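Local structure of NADB-Rossmann Superfamily protein (Streptococcus agalactiae, 3LEC) at residues V144-L149 and G176-S181; R155-V160 and K188-N193. The protein probably methylates adenine in tRNA at its N1 position, as a Rossmann-like methyltransferase, and binds a zinc ion in the crystal. All coordinates share one frame; numbering follows the deposited sequence.

Overall arrangement
Both contacts join the hairpin at one edge of the sheet to the helical segment that follows it. Strand 144-149, on the outermost strand, meets helix 177-182 in contact 1. Its neighbour, strand 155-160, meets helix 185-204 in contact 2. The two strands pair directly, with backbone hydrogen bonds between D147 and I158 and between L149 and Y156. Contact 1 is partly buried and mixes leucine and phenylalanine packing with a carboxylate held by backbone N-H groups. Contact 2 lies nearer the surface and relies on charges, waters and a sulfate. R133 serves both, pairing with E146 of contact 1 and E157 of contact 2.

Contact 1: V144-L149 and G176-S181; sequences VAEDIL and GPFLLS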
loop_
_atom_site.group_PDB
_atom_site.type_symbol
_atom_site.label_atom_id
_atom_site.label_comp_id
_atom_site.label_asym_id
_atom_site.label_seq_id
_atom_site.Cartn_x
_atom_site.Cartn_y
_atom_site.Cartn_z
ATOM N N VAL A 144 1.953 -8.458 8.687
ATOM C CA VAL A 144 2.743 -8.517 9.940
ATOM C C VAL A 144 2.804 -7.209 10.704
ATOM O O VAL A 144 3.228 -7.183 11.858
ATOM C CB VAL A 144 4.183 -9.031 9.694
ATOM C CG1 VAL A 144 4.147 -10.436 9.213
ATOM C CG2 VAL A 144 4.945 -8.109 8.698
ATOM N N ALA A 145 2.392 -6.124 10.042
ATOM C CA ALA A 145 2.174 -4.835 10.668
ATOM C C ALA A 145 1.237 -3.982 9.802
ATOM O O ALA A 145 1.172 -4.158 8.558
ATOM C CB ALA A 145 3.509 -4.095 10.911
ATOM N N GLU A 146 0.498 -3.083 10.459
ATOM C CA GLU A 146 -0.308 -2.066 9.764
ATOM C C GLU A 146 -0.176 -0.700 10.428
ATOM O O GLU A 146 0.057 -0.603 11.634
ATOM C CB GLU A 146 -1.791 -2.457 9.684
ATOM C CG GLU A 146 -2.078 -3.782 9.021
ATOM C CD GLU A 146 -3.546 -4.132 9.055
ATOM O OE1 GLU A 146 -4.117 -4.160 10.173
ATOM O OE2 GLU A 146 -4.119 -4.408 7.970
ATOM N N ASP A 147 -0.342 0.371 9.649
ATOM C CA ASP A 147 -0.373 1.694 10.211
ATOM C C ASP A 147 -1.505 2.465 9.540
ATOM O O ASP A 147 -1.847 2.166 8.422
ATOM C CB ASP A 147 0.946 2.427 9.969
ATOM C CG ASP A 147 1.034 3.742 10.728
ATOM O OD1 ASP A 147 0.634 3.801 11.911
ATOM O OD2 ASP A 147 1.520 4.724 10.144
ATOM N N ILE A 148 -2.103 3.399 10.258
ATOM C CA ILE A 148 -3.040 4.350 9.650
ATOM C C ILE A 148 -2.564 5.732 10.072
ATOM O O ILE A 148 -2.223 5.959 11.246
ATOM C CB ILE A 148 -4.516 4.068 10.024
ATOM C CG1 ILE A 148 -5.449 4.978 9.212
ATOM C CG2 ILE A 148 -4.764 4.208 11.560
ATOM C CD1 ILE A 148 -6.914 4.616 9.312
ATOM N N LEU A 149 -2.498 6.639 9.104
ATOM C CA LEU A 149 -1.907 7.952 9.289
ATOM C C LEU A 149 -2.819 9.004 8.691
ATOM O O LEU A 149 -3.658 8.671 7.865
ATOM C CB LEU A 149 -0.536 7.984 8.604
ATOM C CG LEU A 149 -0.514 7.884 7.078
ATOM C CD1 LEU A 149 -0.099 9.241 6.512
ATOM C CD2 LEU A 149 0.457 6.782 6.602
ATOM N N GLY A 176 -8.718 -4.365 9.544
ATOM C CA GLY A 176 -7.278 -4.618 9.659
ATOM C C GLY A 176 -6.967 -5.282 10.991
ATOM O O GLY A 176 -7.354 -4.767 12.035
ATOM N N PRO A 177 -6.289 -6.447 10.954
ATOM C CA PRO A 177 -6.008 -7.179 12.179
ATOM C C PRO A 177 -5.191 -6.329 13.160
ATOM O O PRO A 177 -5.493 -6.320 14.362
ATOM C CB PRO A 177 -5.220 -8.407 11.685
ATOM C CG PRO A 177 -4.643 -7.949 10.311
ATOM C CD PRO A 177 -5.751 -7.124 9.754
ATOM N N PHE A 178 -4.181 -5.609 12.652
ATOM C CA PHE A 178 -3.322 -4.770 13.492
ATOM C C PHE A 178 -3.928 -3.412 13.795
ATOM O O PHE A 178 -3.734 -2.897 14.884
ATOM C CB PHE A 178 -1.923 -4.627 12.892
ATOM C CG PHE A 178 -1.142 -5.904 12.930
ATOM C CD1 PHE A 178 -0.333 -6.197 14.023
ATOM C CD2 PHE A 178 -1.231 -6.820 11.882
ATOM C CE1 PHE A 178 0.384 -7.397 14.080
ATOM C CE2 PHE A 178 -0.506 -8.022 11.918
ATOM C CZ PHE A 178 0.308 -8.308 13.020
ATOM N N LEU A 179 -4.673 -2.844 12.842
ATOM C CA LEU A 179 -5.360 -1.559 13.092
ATOM C C LEU A 179 -6.446 -1.715 14.161
ATOM O O LEU A 179 -6.634 -0.838 14.996
ATOM C CB LEU A 179 -5.984 -0.994 11.813
ATOM C CG LEU A 179 -5.002 -0.739 10.644
ATOM C CD1 LEU A 179 -5.765 -0.153 9.456
ATOM C CD2 LEU A 179 -3.860 0.209 11.076
ATOM N N LEU A 180 -7.136 -2.847 14.130
ATOM C CA LEU A 180 -8.149 -3.155 15.159
ATOM C C LEU A 180 -7.544 -3.231 16.554
ATOM O O LEU A 180 -8.095 -2.695 17.524
ATOM C CB LEU A 180 -8.828 -4.471 14.825
ATOM C CG LEU A 180 -10.010 -4.478 13.876
ATOM C CD1 LEU A 180 -10.361 -5.918 13.455
ATOM C CD2 LEU A 180 -11.213 -3.772 14.549
ATOM N N SER A 181 -6.396 -3.890 16.637
ATOM C CA SER A 181 -5.738 -4.165 17.905
ATOM C C SER A 181 -5.080 -2.912 18.488
ATOM O O SER A 181 -5.129 -2.668 19.705
ATOM C CB SER A 181 -4.733 -5.306 17.716
ATOM O OG SER A 181 -3.994 -5.555 18.899
#
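E146 and F178 mark the closest backbone approach, with their CA atoms 5.5 Å apart where strand 144-149 crosses the start of helix 177-181 at 61°. E146 CG stands beside the backbone N, anti to the carbonyl carbon, and the extended chain (chi2 177°) carries the carboxylate to the helix. E146 OE1 accepts from L179 N at 3.0 Å and from F178 N at 2.9 Å. The L179 bond is fairly straight (156°) and the F178 bond more bent. Both donors meet OE1 on its anti side, from opposite faces of the carboxylate plane. These N-H groups of the first helical turn would probably stabilise the negative charge. P177 has no N-H to give; its CD lies against OE1. OE2 forms a salt bridge with R133.

The strand is outermost in a seven-stranded sheet of order 3-2-1-4-5-7-6, the class I methyltransferase fold. V144 and A145 form a classic beta bulge opposite V160, and the F178 ring lies against it. A145 CA sits over the ring in a CH-pi contact, 4.2 Å from the F178 ring centroid. V144 O comes over the face, 3.3 Å from F178 CZ. Further along, L179 CD2 packs on the strand backbone at D147 C (3.6 Å) and on E146 CB. The L179 and I148 side chains cross at about a right angle, CD2 meeting I148 CB and CG2. F187 also packs on L179.

Contact 2: R155-V160 and K188-N193; sequences RYEILV and KEKWQN. With SO4 (sulfate ion), chain D.
E157 and K190 form the salt bridge of this contact, with K190 NZ 2.7 Å from E157 OE2. The ammonium comes from above the carboxylate plane, 44° out of it. K190 reaches that far because its CG is anti to the backbone N (chi1 166°) and the rest of its chain is extended. Its CB also packs on R155 CD at 3.7 Å. The R155 guanidinium lies with one face toward the helix backbone, where E189 O and K190 CA sit offset toward its rim. R155 NH2 touches E189 CB at 3.5 Å. The carboxylate of E189 is not in direct contact with the guanidinium. Water 1 links them instead, donating to E189 OE1 (2.6 Å) and accepting a longer bond from R155 NE (3.3 Å).

Strand 155-160 is the antiparallel member of the seven-stranded methyltransferase sheet, set between strands 120-125 and 141-150. Helix 188-193 belongs to the long helix 185-204, which passes the start of this strand, at R155. A sulfate ion, probably from the crystallisation liquor, sits beside the start of the strand, with N193 ND2 and K190 CG of the helix only near it. Sulfate O3 accepts from R155 N at 2.6 Å. The guanidinium edge faces the sulfate only at longer range, with R155 NH1 3.8 Å from sulfate O2, too far for a hydrogen bond.

Further out, water 2 accepts from W191 NE1 (2.8 Å) and lies close to E157 OE2. K190 CE lies over one face of the W191 indole, toward its rim. W191 is itself packed against the rings of F175 and F187. Helix 129-138 completes the charge network: E129 is a second salt-bridge partner for K190 NZ, and R133 pairs with E157 OE1.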
loop_
_atom_site.group_PDB
_atom_site.type_symbol
_atom_site.label_atom_id
_atom_site.label_comp_id
_atom_site.label_asym_id
_atom_site.label_seq_id
_atom_site.Cartn_x
_atom_site.Cartn_y
_atom_site.Cartn_z
ATOM N N ARG A 155 -6.962 10.050 5.519
ATOM C CA ARG A 155 -6.257 9.028 6.280
ATOM C C ARG A 155 -5.706 8.062 5.266
ATOM O O ARG A 155 -6.351 7.822 4.267
ATOM C CB ARG A 155 -7.179 8.273 7.242
ATOM C CG ARG A 155 -7.583 9.066 8.495
ATOM C CD ARG A 155 -9.070 9.350 8.444
ATOM N NE ARG A 155 -9.516 10.252 9.493
ATOM C CZ ARG A 155 -10.654 10.936 9.440
ATOM N NH1 ARG A 155 -11.460 10.821 8.383
ATOM N NH2 ARG A 155 -10.986 11.733 10.443
ATOM N N TYR A 156 -4.535 7.481 5.533
ATOM C CA TYR A 156 -3.978 6.457 4.648
ATOM C C TYR A 156 -3.546 5.250 5.474
ATOM O O TYR A 156 -2.897 5.423 6.512
ATOM C CB TYR A 156 -2.748 6.990 3.899
ATOM C CG TYR A 156 -3.037 8.139 2.965
ATOM C CD1 TYR A 156 -3.459 7.900 1.645
ATOM C CD2 TYR A 156 -2.846 9.454 3.373
ATOM C CE1 TYR A 156 -3.735 8.960 0.770
ATOM C CE2 TYR A 156 -3.121 10.544 2.488
ATOM C CZ TYR A 156 -3.548 10.270 1.194
ATOM O OH TYR A 156 -3.814 11.307 0.323
ATOM N N GLU A 157 -3.906 4.062 4.997
ATOM C CA GLU A 157 -3.499 2.801 5.599
ATOM C C GLU A 157 -2.264 2.261 4.917
ATOM O O GLU A 157 -2.146 2.353 3.695
ATOM C CB GLU A 157 -4.608 1.769 5.487
ATOM C CG GLU A 157 -5.893 2.174 6.224
ATOM C CD GLU A 157 -6.913 1.066 6.386
ATOM O OE1 GLU A 157 -6.633 -0.114 6.090
ATOM O OE2 GLU A 157 -8.036 1.393 6.819
ATOM N N ILE A 158 -1.352 1.693 5.712
ATOM C CA ILE A 158 -0.182 0.986 5.190
ATOM C C ILE A 158 -0.218 -0.465 5.698
ATOM O O ILE A 158 -0.392 -0.688 6.895
ATOM C CB ILE A 158 1.133 1.671 5.625
ATOM C CG1 ILE A 158 1.274 3.049 4.959
ATOM C CG2 ILE A 158 2.379 0.749 5.399
ATOM C CD1 ILE A 158 2.323 3.952 5.654
ATOM N N LEU A 159 -0.051 -1.424 4.790
ATOM C CA LEU A 159 0.041 -2.844 5.138
ATOM C C LEU A 159 1.436 -3.383 4.892
ATOM O O LEU A 159 1.959 -3.237 3.804
ATOM C CB LEU A 159 -0.941 -3.662 4.296
ATOM C CG LEU A 159 -2.439 -3.365 4.319
ATOM C CD1 LEU A 159 -3.190 -4.410 3.536
ATOM C CD2 LEU A 159 -2.941 -3.294 5.726
ATOM N N VAL A 160 2.020 -4.046 5.896
ATOM C CA VAL A 160 3.359 -4.652 5.756
ATOM C C VAL A 160 3.139 -6.144 5.670
ATOM O O VAL A 160 2.411 -6.709 6.499
ATOM C CB VAL A 160 4.260 -4.333 6.955
ATOM C CG1 VAL A 160 5.671 -4.907 6.726
ATOM C CG2 VAL A 160 4.329 -2.828 7.172
ATOM N N LYS A 188 -10.185 5.277 14.988
ATOM C CA LYS A 188 -11.525 5.594 15.461
ATOM C C LYS A 188 -12.137 6.724 14.631
ATOM O O LYS A 188 -13.285 6.622 14.191
ATOM C CB LYS A 188 -11.450 6.025 16.924
ATOM C CG LYS A 188 -11.401 4.891 17.905
ATOM C CD LYS A 188 -11.569 5.444 19.315
ATOM C CE LYS A 188 -10.232 5.646 20.015
ATOM N NZ LYS A 188 -9.671 4.337 20.481
ATOM N N GLU A 189 -11.351 7.769 14.361
ATOM C CA GLU A 189 -11.861 8.900 13.572
ATOM C C GLU A 189 -12.215 8.458 12.151
ATOM O O GLU A 189 -13.242 8.886 11.597
ATOM C CB GLU A 189 -10.869 10.082 13.580
ATOM C CG GLU A 189 -10.754 10.730 14.974
ATOM C CD GLU A 189 -9.640 11.753 15.146
ATOM O OE1 GLU A 189 -8.833 12.004 14.220
ATOM O OE2 GLU A 189 -9.561 12.299 16.265
ATOM N N LYS A 190 -11.390 7.592 11.560
ATOM C CA LYS A 190 -11.690 7.119 10.196
ATOM C C LYS A 190 -13.019 6.402 10.156
ATOM O O LYS A 190 -13.861 6.685 9.302
ATOM C CB LYS A 190 -10.603 6.195 9.624
ATOM C CG LYS A 190 -11.090 5.452 8.369
ATOM C CD LYS A 190 -10.058 4.534 7.747
ATOM C CE LYS A 190 -10.635 3.857 6.508
ATOM N NZ LYS A 190 -9.556 3.315 5.660
ATOM N N TRP A 191 -13.221 5.471 11.085
ATOM C CA TRP A 191 -14.453 4.708 11.092
ATOM C C TRP A 191 -15.673 5.501 11.594
ATOM O O TRP A 191 -16.789 5.280 11.106
ATOM C CB TRP A 191 -14.253 3.350 11.784
ATOM C CG TRP A 191 -13.346 2.527 10.931
ATOM C CD1 TRP A 191 -12.040 2.253 11.155
ATOM C CD2 TRP A 191 -13.656 1.993 9.628
ATOM N NE1 TRP A 191 -11.518 1.528 10.097
ATOM C CE2 TRP A 191 -12.494 1.353 9.152
ATOM C CE3 TRP A 191 -14.816 1.976 8.833
ATOM C CZ2 TRP A 191 -12.455 0.693 7.923
ATOM C CZ3 TRP A 191 -14.781 1.330 7.612
ATOM C CH2 TRP A 191 -13.601 0.704 7.158
ATOM N N GLN A 192 -15.460 6.449 12.499
ATOM C CA GLN A 192 -16.548 7.385 12.876
ATOM C C GLN A 192 -17.026 8.117 11.615
ATOM O O GLN A 192 -18.229 8.211 11.356
ATOM C CB GLN A 192 -16.108 8.371 13.977
ATOM C CG GLN A 192 -16.040 7.776 15.385
ATOM C CD GLN A 192 -15.022 8.445 16.304
ATOM O OE1 GLN A 192 -14.536 9.552 16.045
ATOM N NE2 GLN A 192 -14.696 7.768 17.388
ATOM N N ASN A 193 -16.086 8.570 10.792
ATOM C CA ASN A 193 -16.419 9.280 9.543
ATOM C C ASN A 193 -17.173 8.412 8.517
ATOM O O ASN A 193 -18.119 8.872 7.873
ATOM C CB ASN A 193 -15.148 9.876 8.914
ATOM C CG ASN A 193 -15.449 10.747 7.706
ATOM O OD1 ASN A 193 -16.296 11.634 7.763
ATOM N ND2 ASN A 193 -14.758 10.492 6.607
HETATM S S SO4 D . -10.428 9.223 4.713
HETATM O O1 SO4 D . -10.270 8.233 5.780
HETATM O O2 SO4 D . -11.782 9.770 4.759
HETATM O O3 SO4 D . -9.495 10.321 4.914
HETATM O O4 SO4 D . -10.185 8.592 3.415
HETATM O O HOH W 1 -7.704 11.547 11.915
HETATM O O HOH W 2 -9.156 0.384 9.063
#